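Local coordinates for protein tartrate dehydrogenase/decarboxylase (Pseudomonas putida, PDB 3FLK) that oxidises (+)-tartrate to oxaloglycolate with NAD+, converts meso-tartrate to D-glycerate and oxidatively decarboxylates D-malate to pyruvate, at residues D71-G76 with F101-N106; G92-F97 with P277-P282; K96-R99 with V105-R108. The protein carries 1 engineered substitution. All blocks are in the same frame, centred on the assembly; numbering follows the deposited sequence.

Interaction 1. Residues D71-G76 with F101-N106; sequences DAIYFG and FDQYVN
With CG1 of I73 anti to its carbonyl carbon (chi1 -53°) and CD1 extended beyond it (chi2 164°), the isoleucine reaches out of its strand toward the ring of F101, whose CG is likewise anti to its own carbonyl carbon (chi1 -72°). The two side chains cross at about a right angle. The terminal methyl does all the touching: I73 CD1 lies near the ring plane, at the edge of the phenyl group, 3.8 Å from F101 CE2. A slim methyl at the end of a beta-branched residue suits this place, since isoleucine is at home in a strand and can still put an apolar tip against an aromatic rim. Q103 adds a lighter touch, its NE2 4.5 Å from I73 CD1. That amide nitrogen also sits in the plane of the F101 ring, at its edge, and its polar partner is the carbonyl oxygen of P277, so the buried NE2 has an acceptor.

The backbone after F101 makes a sharp exit from the helix. D102, with positive phi, is the C-prime residue of a Schellman motif in which Q103 N bonds to R98 O and D102 N to R99 O; Q103 is then the centre of an inverse gamma turn.

The contact therefore joins strand 72-77 to the turn linking helix 94-100 with strand 105-111. Strand 72-77 lies in the large mixed sheet between strands 6-13 and 278-282, with I73 also packing on I11 and L279, while the F101 ring meets W63 and P277.

Interaction 2. Residues G92-F97 with P277-P282; sequences GSLLKF and PSLFEP. With NAI (1,4-dihydronicotinamide adenine dinucleotide), chain F.
F97 and L279 bring the first turn of helix 94-100 closest to strand 278-282, their CA atoms 7.8 Å apart, and side chains alone bridge that gap. L279, with CG anti to its backbone N (chi1 -176°), divides its two methyls between two helix residues. Its CD1 approaches the F97 ring obliquely, 3.4 Å from F97 CD2, a close fit, and the two side chains cross at about a right angle. The other methyl, L279 CD2, lies 4.0 Å from L94 CD1. A branched leucine suits a strand position that meets two helix side chains about one turn apart.

L94 and E281 come from opposite directions beside the nicotinamide end of the NADH. E281 OE1 accepts a hydrogen bond of 3.0 Å from N7N of the carboxamide, with an angle of 156° at the hydrogen. L94 CD2 meets that same N7N at 3.2 Å and E281 OE1 at 3.6 Å, so an apolar methyl borders a polar bond. Glutamate is apt here because its two oxygens can serve different partners: OE2 forms a salt bridge with R98, which would help fix the carboxylate's orientation.

Strand 278-282 is bonded through its backbone to strand 72-77 and, at L279, to N269 of strand 266-270. Helix 94-100 packs on L279 and E281, whereas F280, on the other side of the strand, meets helix 299-313.

Interaction 3. Residues K96-R99 with V105-R108; sequences KFRR and VNIR. With OXL (oxalate ion), chain G.
R98 and R108 converge on one oxalate, each offering the N-H groups at the edge of its guanidinium. R98 NH1 and NH2 both reach oxalate O2, NH2 at 3.0 Å; R108 grips O4 with NH1 and NH2, each 3.0 Å away, and its NH2 adds a weak bond to O2. The two nitrogens R98 NH2 and R108 NH2 stand 3.4 Å apart, as a shared anion permits, with the guanidinium planes 64° to one another. Both chains run extended from CG to NE, the reach that arginine gives from a helix and a strand to a central ligand.

The arrangement is consistent with the arginine cluster that binds substrate carboxylates in the isocitrate and isopropylmalate dehydrogenases; R134 of the same chain and K192 of the second subunit also bond to the oxalate.

Behind this shell, N106 ND2 lies over one face of the R98 guanidinium, 3.7 Å from R98 NH2. N106 OD1 accepts a 3.2 Å bond from R108 NE, which sits above the carbonyl plane. A water accepts from N106 ND2 and R108 NH2, and weakly from R98 NH2. Farther out, N269 takes R98 NE, N136 takes N106 ND2, and S252 bonds R108 NH1.

The three contacts lie close together, interaction 1 with its centre about 5 Å from that of interaction 2 and about 6 Å from that of interaction 3. Strands 72-77 and 278-282 are neighbours in the sheet, joined by a probable hydrogen bond between F280 N and I73 O, 2.8 Å. Interactions 2 and 3 share helix 94-100 and meet in the salt bridge between E281 OE2 and R98 NH2, 2.8 Å long; through it the residue that bonds the nicotinamide carboxamide is tied to one that binds oxalate. Interaction 1 is set back, the side chain of Q103 about 10 Å from both the NADH and the oxalate, but it shares V105 and N106 with interaction 3.

Interaction 1. Residues D71-G76 with F101-N106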
loop_
_atom_site.group_PDB
_atom_site.type_symbol
_atom_site.label_atom_id
_atom_site.label_comp_id
_atom_site.label_asym_id
_atom_site.label_seq_id
_atom_site.Cartn_x
_atom_site.Cartn_y
_atom_site.Cartn_z
ATOM N N ASP A 71 -3.338 5.433 -33.902
ATOM C CA ASP A 71 -3.302 4.010 -33.571
ATOM C C ASP A 71 -2.999 3.754 -32.093
ATOM O O ASP A 71 -3.462 2.764 -31.524
ATOM C CB ASP A 71 -2.302 3.283 -34.472
ATOM C CG ASP A 71 -2.735 3.277 -35.933
ATOM O OD1 ASP A 71 -3.710 2.569 -36.266
ATOM O OD2 ASP A 71 -2.101 3.984 -36.748
ATOM N N ALA A 72 -2.217 4.644 -31.482
ATOM C CA ALA A 72 -1.948 4.580 -30.043
ATOM C C ALA A 72 -1.448 5.908 -29.481
ATOM O O ALA A 72 -1.033 6.797 -30.231
ATOM C CB ALA A 72 -0.970 3.447 -29.720
ATOM N N ILE A 73 -1.504 6.033 -28.157
ATOM C CA ILE A 73 -1.067 7.243 -27.464
ATOM C C ILE A 73 0.199 6.952 -26.658
ATOM O O ILE A 73 0.237 6.018 -25.851
ATOM C CB ILE A 73 -2.170 7.815 -26.533
ATOM C CG1 ILE A 73 -3.484 8.015 -27.303
ATOM C CG2 ILE A 73 -1.713 9.128 -25.892
ATOM C CD1 ILE A 73 -4.706 8.202 -26.415
ATOM N N TYR A 74 1.229 7.758 -26.899
ATOM C CA TYR A 74 2.504 7.655 -26.195
ATOM C C TYR A 74 2.575 8.855 -25.255
ATOM O O TYR A 74 2.733 9.993 -25.700
ATOM C CB TYR A 74 3.649 7.648 -27.217
ATOM C CG TYR A 74 4.980 7.092 -26.740
ATOM C CD1 TYR A 74 5.048 5.954 -25.934
ATOM C CD2 TYR A 74 6.180 7.686 -27.140
ATOM C CE1 TYR A 74 6.274 5.442 -25.517
ATOM C CE2 TYR A 74 7.408 7.183 -26.723
ATOM C CZ TYR A 74 7.448 6.061 -25.916
ATOM O OH TYR A 74 8.664 5.562 -25.508
ATOM N N PHE A 75 2.432 8.588 -23.959
ATOM C CA PHE A 75 2.159 9.626 -22.960
ATOM C C PHE A 75 3.270 9.738 -21.918
ATOM O O PHE A 75 3.764 8.732 -21.417
ATOM C CB PHE A 75 0.807 9.344 -22.281
ATOM C CG PHE A 75 0.403 10.368 -21.249
ATOM C CD1 PHE A 75 -0.123 11.601 -21.634
ATOM C CD2 PHE A 75 0.521 10.087 -19.892
ATOM C CE1 PHE A 75 -0.503 12.546 -20.678
ATOM C CE2 PHE A 75 0.141 11.023 -18.927
ATOM C CZ PHE A 75 -0.372 12.254 -19.321
ATOM N N GLY A 76 3.651 10.973 -21.596
ATOM C CA GLY A 76 4.694 11.228 -20.609
ATOM C C GLY A 76 4.154 11.170 -19.195
ATOM O O GLY A 76 4.149 10.109 -18.569
ATOM N N PHE A 101 -11.722 5.938 -23.480
ATOM C CA PHE A 101 -11.208 4.978 -24.454
ATOM C C PHE A 101 -11.260 3.549 -23.915
ATOM O O PHE A 101 -10.688 2.631 -24.507
ATOM C CB PHE A 101 -9.789 5.343 -24.916
ATOM C CG PHE A 101 -9.730 6.554 -25.812
ATOM C CD1 PHE A 101 -10.858 6.981 -26.514
ATOM C CD2 PHE A 101 -8.541 7.256 -25.972
ATOM C CE1 PHE A 101 -10.808 8.098 -27.343
ATOM C CE2 PHE A 101 -8.479 8.376 -26.805
ATOM C CZ PHE A 101 -9.616 8.795 -27.491
ATOM N N ASP A 102 -11.959 3.381 -22.792
ATOM C CA ASP A 102 -12.181 2.079 -22.151
ATOM C C ASP A 102 -10.915 1.216 -22.091
ATOM O O ASP A 102 -10.915 0.043 -22.492
ATOM C CB ASP A 102 -13.338 1.329 -22.823
ATOM C CG ASP A 102 -14.061 0.391 -21.868
ATOM O OD1 ASP A 102 -14.217 0.737 -20.673
ATOM O OD2 ASP A 102 -14.480 -0.694 -22.316
ATOM N N GLN A 103 -9.842 1.819 -21.587
ATOM C CA GLN A 103 -8.559 1.148 -21.439
ATOM C C GLN A 103 -8.534 0.418 -20.097
ATOM O O GLN A 103 -7.768 0.776 -19.202
ATOM C CB GLN A 103 -7.415 2.171 -21.543
ATOM C CG GLN A 103 -7.343 2.880 -22.898
ATOM C CD GLN A 103 -6.450 4.119 -22.906
ATOM O OE1 GLN A 103 -6.002 4.598 -21.861
ATOM N NE2 GLN A 103 -6.200 4.650 -24.099
ATOM N N TYR A 104 -9.371 -0.611 -19.966
ATOM C CA TYR A 104 -9.650 -1.211 -18.653
ATOM C C TYR A 104 -8.517 -2.043 -18.045
ATOM O O TYR A 104 -8.499 -2.272 -16.833
ATOM C CB TYR A 104 -10.985 -1.975 -18.654
ATOM C CG TYR A 104 -11.048 -3.188 -19.559
ATOM C CD1 TYR A 104 -10.655 -4.443 -19.100
ATOM C CD2 TYR A 104 -11.532 -3.086 -20.863
ATOM C CE1 TYR A 104 -10.719 -5.564 -19.922
ATOM C CE2 TYR A 104 -11.606 -4.207 -21.694
ATOM C CZ TYR A 104 -11.193 -5.438 -21.213
ATOM O OH TYR A 104 -11.254 -6.554 -22.018
ATOM N N VAL A 105 -7.585 -2.495 -18.879
ATOM C CA VAL A 105 -6.439 -3.265 -18.398
ATOM C C VAL A 105 -5.199 -2.380 -18.311
ATOM O O VAL A 105 -4.731 -1.855 -19.322
ATOM C CB VAL A 105 -6.106 -4.483 -19.299
ATOM C CG1 VAL A 105 -5.179 -5.427 -18.564
ATOM C CG2 VAL A 105 -7.356 -5.222 -19.716
ATOM N N ASN A 106 -4.673 -2.229 -17.100
ATOM C CA ASN A 106 -3.414 -1.521 -16.892
ATOM C C ASN A 106 -2.325 -2.526 -16.522
ATOM O O ASN A 106 -2.275 -3.012 -15.392
ATOM C CB ASN A 106 -3.565 -0.438 -15.816
ATOM C CG ASN A 106 -2.463 0.616 -15.875
ATOM O OD1 ASN A 106 -1.378 0.377 -16.400
ATOM N ND2 ASN A 106 -2.748 1.793 -15.337
#

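Interaction 2. Residues G92-F97 with P277-P282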
loop_
_atom_site.group_PDB
_atom_site.type_symbol
_atom_site.label_atom_id
_atom_site.label_comp_id
_atom_site.label_asym_id
_atom_site.label_seq_id
_atom_site.Cartn_x
_atom_site.Cartn_y
_atom_site.Cartn_z
ATOM N N GLY A 92 -8.791 15.720 -15.516
ATOM C CA GLY A 92 -9.020 16.490 -16.732
ATOM C C GLY A 92 -8.251 15.997 -17.944
ATOM O O GLY A 92 -8.439 16.514 -19.048
ATOM N N SER A 93 -7.387 14.999 -17.749
ATOM C CA SER A 93 -6.552 14.495 -18.838
ATOM C C SER A 93 -6.441 12.965 -18.885
ATOM O O SER A 93 -7.206 12.313 -19.599
ATOM C CB SER A 93 -5.165 15.157 -18.806
ATOM O OG SER A 93 -4.485 14.864 -17.598
ATOM N N LEU A 94 -5.498 12.400 -18.130
ATOM C CA LEU A 94 -5.181 10.970 -18.212
ATOM C C LEU A 94 -6.360 10.058 -17.862
ATOM O O LEU A 94 -6.586 9.050 -18.532
ATOM C CB LEU A 94 -3.957 10.625 -17.350
ATOM C CG LEU A 94 -3.522 9.155 -17.229
ATOM C CD1 LEU A 94 -3.158 8.523 -18.576
ATOM C CD2 LEU A 94 -2.367 9.042 -16.262
ATOM N N LEU A 95 -7.105 10.418 -16.822
ATOM C CA LEU A 95 -8.261 9.621 -16.410
ATOM C C LEU A 95 -9.384 9.634 -17.450
ATOM O O LEU A 95 -10.114 8.650 -17.585
ATOM C CB LEU A 95 -8.752 10.036 -15.018
ATOM C CG LEU A 95 -8.285 9.187 -13.821
ATOM C CD1 LEU A 95 -6.857 8.657 -13.941
ATOM C CD2 LEU A 95 -8.452 9.936 -12.513
ATOM N N LYS A 96 -9.502 10.733 -18.197
ATOM C CA LYS A 96 -10.414 10.793 -19.342
ATOM C C LYS A 96 -9.979 9.855 -20.473
ATOM O O LYS A 96 -10.820 9.188 -21.076
ATOM C CB LYS A 96 -10.572 12.228 -19.855
ATOM C CG LYS A 96 -11.489 13.092 -18.998
ATOM C CD LYS A 96 -11.760 14.447 -19.644
ATOM C CE LYS A 96 -12.749 15.253 -18.816
ATOM N NZ LYS A 96 -12.943 16.632 -19.344
ATOM N N PHE A 97 -8.675 9.808 -20.756
ATOM C CA PHE A 97 -8.122 8.849 -21.717
ATOM C C PHE A 97 -8.472 7.417 -21.313
ATOM O O PHE A 97 -8.995 6.648 -22.116
ATOM C CB PHE A 97 -6.591 8.952 -21.819
ATOM C CG PHE A 97 -6.079 10.244 -22.407
ATOM C CD1 PHE A 97 -6.842 10.992 -23.295
ATOM C CD2 PHE A 97 -4.796 10.687 -22.096
ATOM C CE1 PHE A 97 -6.345 12.175 -23.840
ATOM C CE2 PHE A 97 -4.290 11.865 -22.638
ATOM C CZ PHE A 97 -5.065 12.609 -23.514
ATOM N N PRO A 277 -7.837 3.682 -29.320
ATOM C CA PRO A 277 -6.386 3.596 -29.136
ATOM C C PRO A 277 -6.000 3.308 -27.685
ATOM O O PRO A 277 -6.624 3.832 -26.756
ATOM C CB PRO A 277 -5.889 4.986 -29.554
ATOM C CG PRO A 277 -7.078 5.875 -29.459
ATOM C CD PRO A 277 -8.255 5.019 -29.786
ATOM N N SER A 278 -4.997 2.458 -27.505
ATOM C CA SER A 278 -4.438 2.197 -26.187
ATOM C C SER A 278 -3.392 3.262 -25.854
ATOM O O SER A 278 -2.927 3.985 -26.741
ATOM C CB SER A 278 -3.836 0.793 -26.128
ATOM O OG SER A 278 -4.846 -0.195 -26.247
ATOM N N LEU A 279 -3.039 3.362 -24.575
ATOM C CA LEU A 279 -2.119 4.391 -24.104
ATOM C C LEU A 279 -0.922 3.775 -23.390
ATOM O O LEU A 279 -1.070 2.884 -22.550
ATOM C CB LEU A 279 -2.845 5.388 -23.194
ATOM C CG LEU A 279 -2.067 6.606 -22.681
ATOM C CD1 LEU A 279 -2.986 7.801 -22.552
ATOM C CD2 LEU A 279 -1.384 6.313 -21.353
ATOM N N PHE A 280 0.264 4.266 -23.729
ATOM C CA PHE A 280 1.501 3.729 -23.179
ATOM C C PHE A 280 2.298 4.843 -22.509
ATOM O O PHE A 280 2.547 5.894 -23.104
ATOM C CB PHE A 280 2.297 2.999 -24.268
ATOM C CG PHE A 280 1.537 1.854 -24.896
ATOM C CD1 PHE A 280 1.700 0.554 -24.429
ATOM C CD2 PHE A 280 0.630 2.084 -25.931
ATOM C CE1 PHE A 280 0.982 -0.503 -24.995
ATOM C CE2 PHE A 280 -0.089 1.037 -26.500
ATOM C CZ PHE A 280 0.089 -0.257 -26.032
ATOM N N GLU A 281 2.669 4.599 -21.254
ATOM C CA GLU A 281 3.245 5.615 -20.383
ATOM C C GLU A 281 4.093 4.962 -19.295
ATOM O O GLU A 281 3.902 3.783 -18.982
ATOM C CB GLU A 281 2.131 6.451 -19.728
ATOM C CG GLU A 281 1.237 5.649 -18.780
ATOM C CD GLU A 281 0.328 6.495 -17.907
ATOM O OE1 GLU A 281 0.643 7.673 -17.636
ATOM O OE2 GLU A 281 -0.716 5.963 -17.477
ATOM N N PRO A 282 5.042 5.717 -18.715
ATOM C CA PRO A 282 5.683 5.221 -17.502
ATOM C C PRO A 282 4.718 5.166 -16.317
ATOM O O PRO A 282 3.696 5.860 -16.310
ATOM C CB PRO A 282 6.783 6.250 -17.235
ATOM C CG PRO A 282 6.396 7.461 -17.985
ATOM C CD PRO A 282 5.593 7.012 -19.155
HETATM P PA NAI F . 6.368 10.986 -9.127
HETATM O O1A NAI F . 6.369 9.637 -9.739
HETATM O O2A NAI F . 6.321 12.057 -10.139
HETATM O O5B NAI F . 7.690 11.160 -8.242
HETATM C C5B NAI F . 7.930 10.412 -7.072
HETATM C C4B NAI F . 9.424 10.372 -6.772
HETATM O O4B NAI F . 10.075 9.518 -7.694
HETATM C C3B NAI F . 10.072 11.744 -6.892
HETATM O O3B NAI F . 11.005 11.889 -5.848
HETATM C C2B NAI F . 10.767 11.702 -8.238
HETATM O O2B NAI F . 11.943 12.479 -8.259
HETATM C C1B NAI F . 11.049 10.223 -8.446
HETATM N N9A NAI F . 10.968 9.858 -9.871
HETATM C C8A NAI F . 9.831 9.712 -10.624
HETATM N N7A NAI F . 10.196 9.370 -11.878
HETATM C C5A NAI F . 11.539 9.295 -11.940
HETATM C C6A NAI F . 12.417 8.988 -12.975
HETATM N N6A NAI F . 11.955 8.682 -14.184
HETATM N N1A NAI F . 13.776 8.993 -12.728
HETATM C C2A NAI F . 14.261 9.300 -11.475
HETATM N N3A NAI F . 13.377 9.598 -10.455
HETATM C C4A NAI F . 12.041 9.601 -10.683
HETATM O O3 NAI F . 5.109 11.032 -8.109
HETATM P PN NAI F . 4.691 12.212 -7.090
HETATM O O1N NAI F . 5.873 12.988 -6.658
HETATM O O2N NAI F . 3.868 11.567 -6.041
HETATM O O5D NAI F . 3.729 13.139 -7.975
HETATM C C5D NAI F . 4.221 14.204 -8.762
HETATM C C4D NAI F . 3.153 14.655 -9.758
HETATM O O4D NAI F . 2.963 13.660 -10.746
HETATM C C3D NAI F . 1.789 14.891 -9.123
HETATM O O3D NAI F . 1.227 16.022 -9.744
HETATM C C2D NAI F . 0.987 13.653 -9.482
HETATM O O2D NAI F . -0.393 13.915 -9.579
HETATM C C1D NAI F . 1.596 13.286 -10.827
HETATM N N1N NAI F . 1.493 11.864 -11.212
HETATM C C2N NAI F . 1.032 11.590 -12.469
HETATM C C3N NAI F . 0.930 10.278 -12.916
HETATM C C7N NAI F . 0.683 10.022 -14.376
HETATM O O7N NAI F . 0.652 11.108 -15.277
HETATM N N7N NAI F . 0.496 8.772 -14.796
HETATM C C4N NAI F . 1.308 9.240 -12.064
HETATM C C5N NAI F . 1.783 9.525 -10.784
HETATM C C6N NAI F . 1.875 10.852 -10.364
#

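Interaction 3. Residues K96-R99 with V105-R108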
loop_
_atom_site.group_PDB
_atom_site.type_symbol
_atom_site.label_atom_id
_atom_site.label_comp_id
_atom_site.label_asym_id
_atom_site.label_seq_id
_atom_site.Cartn_x
_atom_site.Cartn_y
_atom_site.Cartn_z
ATOM N N LYS A 96 -9.502 10.733 -18.197
ATOM C CA LYS A 96 -10.414 10.793 -19.342
ATOM C C LYS A 96 -9.979 9.855 -20.473
ATOM O O LYS A 96 -10.820 9.188 -21.076
ATOM C CB LYS A 96 -10.572 12.228 -19.855
ATOM C CG LYS A 96 -11.489 13.092 -18.998
ATOM C CD LYS A 96 -11.760 14.447 -19.644
ATOM C CE LYS A 96 -12.749 15.253 -18.816
ATOM N NZ LYS A 96 -12.943 16.632 -19.344
ATOM N N PHE A 97 -8.675 9.808 -20.756
ATOM C CA PHE A 97 -8.122 8.849 -21.717
ATOM C C PHE A 97 -8.472 7.417 -21.313
ATOM O O PHE A 97 -8.995 6.648 -22.116
ATOM C CB PHE A 97 -6.591 8.952 -21.819
ATOM C CG PHE A 97 -6.079 10.244 -22.407
ATOM C CD1 PHE A 97 -6.842 10.992 -23.295
ATOM C CD2 PHE A 97 -4.796 10.687 -22.096
ATOM C CE1 PHE A 97 -6.345 12.175 -23.840
ATOM C CE2 PHE A 97 -4.290 11.865 -22.638
ATOM C CZ PHE A 97 -5.065 12.609 -23.514
ATOM N N ARG A 98 -8.172 7.072 -20.063
ATOM C CA ARG A 98 -8.361 5.713 -19.558
ATOM C C ARG A 98 -9.820 5.266 -19.602
ATOM O O ARG A 98 -10.116 4.133 -19.980
ATOM C CB ARG A 98 -7.817 5.588 -18.133
ATOM C CG ARG A 98 -6.298 5.619 -18.034
ATOM C CD ARG A 98 -5.848 5.607 -16.586
ATOM N NE ARG A 98 -4.401 5.456 -16.451
ATOM C CZ ARG A 98 -3.726 5.642 -15.318
ATOM N NH1 ARG A 98 -4.363 5.993 -14.207
ATOM N NH2 ARG A 98 -2.408 5.483 -15.295
ATOM N N ARG A 99 -10.725 6.168 -19.232
ATOM C CA ARG A 99 -12.139 5.812 -19.083
ATOM C C ARG A 99 -12.935 5.925 -20.378
ATOM O O ARG A 99 -13.699 5.019 -20.717
ATOM C CB ARG A 99 -12.774 6.601 -17.934
ATOM C CG ARG A 99 -12.121 6.248 -16.608
ATOM C CD ARG A 99 -12.712 6.944 -15.400
ATOM N NE ARG A 99 -12.070 6.422 -14.195
ATOM C CZ ARG A 99 -12.600 6.422 -12.976
ATOM N NH1 ARG A 99 -13.805 6.931 -12.754
ATOM N NH2 ARG A 99 -11.912 5.901 -11.970
ATOM N N VAL A 105 -7.585 -2.495 -18.879
ATOM C CA VAL A 105 -6.439 -3.265 -18.398
ATOM C C VAL A 105 -5.199 -2.380 -18.311
ATOM O O VAL A 105 -4.731 -1.855 -19.322
ATOM C CB VAL A 105 -6.106 -4.483 -19.299
ATOM C CG1 VAL A 105 -5.179 -5.427 -18.564
ATOM C CG2 VAL A 105 -7.356 -5.222 -19.716
ATOM N N ASN A 106 -4.673 -2.229 -17.100
ATOM C CA ASN A 106 -3.414 -1.521 -16.892
ATOM C C ASN A 106 -2.325 -2.526 -16.522
ATOM O O ASN A 106 -2.275 -3.012 -15.392
ATOM C CB ASN A 106 -3.565 -0.438 -15.816
ATOM C CG ASN A 106 -2.463 0.616 -15.875
ATOM O OD1 ASN A 106 -1.378 0.377 -16.400
ATOM N ND2 ASN A 106 -2.748 1.793 -15.337
ATOM N N ILE A 107 -1.475 -2.841 -17.497
ATOM C CA ILE A 107 -0.416 -3.841 -17.344
ATOM C C ILE A 107 0.897 -3.177 -16.947
ATOM O O ILE A 107 1.400 -2.310 -17.664
ATOM C CB ILE A 107 -0.201 -4.654 -18.657
ATOM C CG1 ILE A 107 -1.466 -5.431 -19.039
ATOM C CG2 ILE A 107 0.997 -5.598 -18.533
ATOM C CD1 ILE A 107 -1.785 -6.615 -18.120
ATOM N N ARG A 108 1.452 -3.604 -15.816
ATOM C CA ARG A 108 2.668 -3.004 -15.269
ATOM C C ARG A 108 3.655 -4.081 -14.791
ATOM O O ARG A 108 3.537 -4.579 -13.667
ATOM C CB ARG A 108 2.310 -2.024 -14.137
ATOM C CG ARG A 108 1.511 -0.813 -14.610
ATOM C CD ARG A 108 0.987 0.052 -13.466
ATOM N NE ARG A 108 0.494 1.337 -13.960
ATOM C CZ ARG A 108 0.325 2.428 -13.212
ATOM N NH1 ARG A 108 0.606 2.412 -11.915
ATOM N NH2 ARG A 108 -0.123 3.546 -13.768
HETATM C C1 OXL G . -1.216 7.079 -10.430
HETATM C C2 OXL G . -1.033 5.985 -11.388
HETATM O O1 OXL G . -0.405 7.189 -9.478
HETATM O O2 OXL G . -1.842 5.847 -12.332
HETATM O O3 OXL G . -2.179 7.865 -10.573
HETATM O O4 OXL G . -0.063 5.206 -11.230
HETATM O O HOH W 1 -0.375 3.732 -16.379
#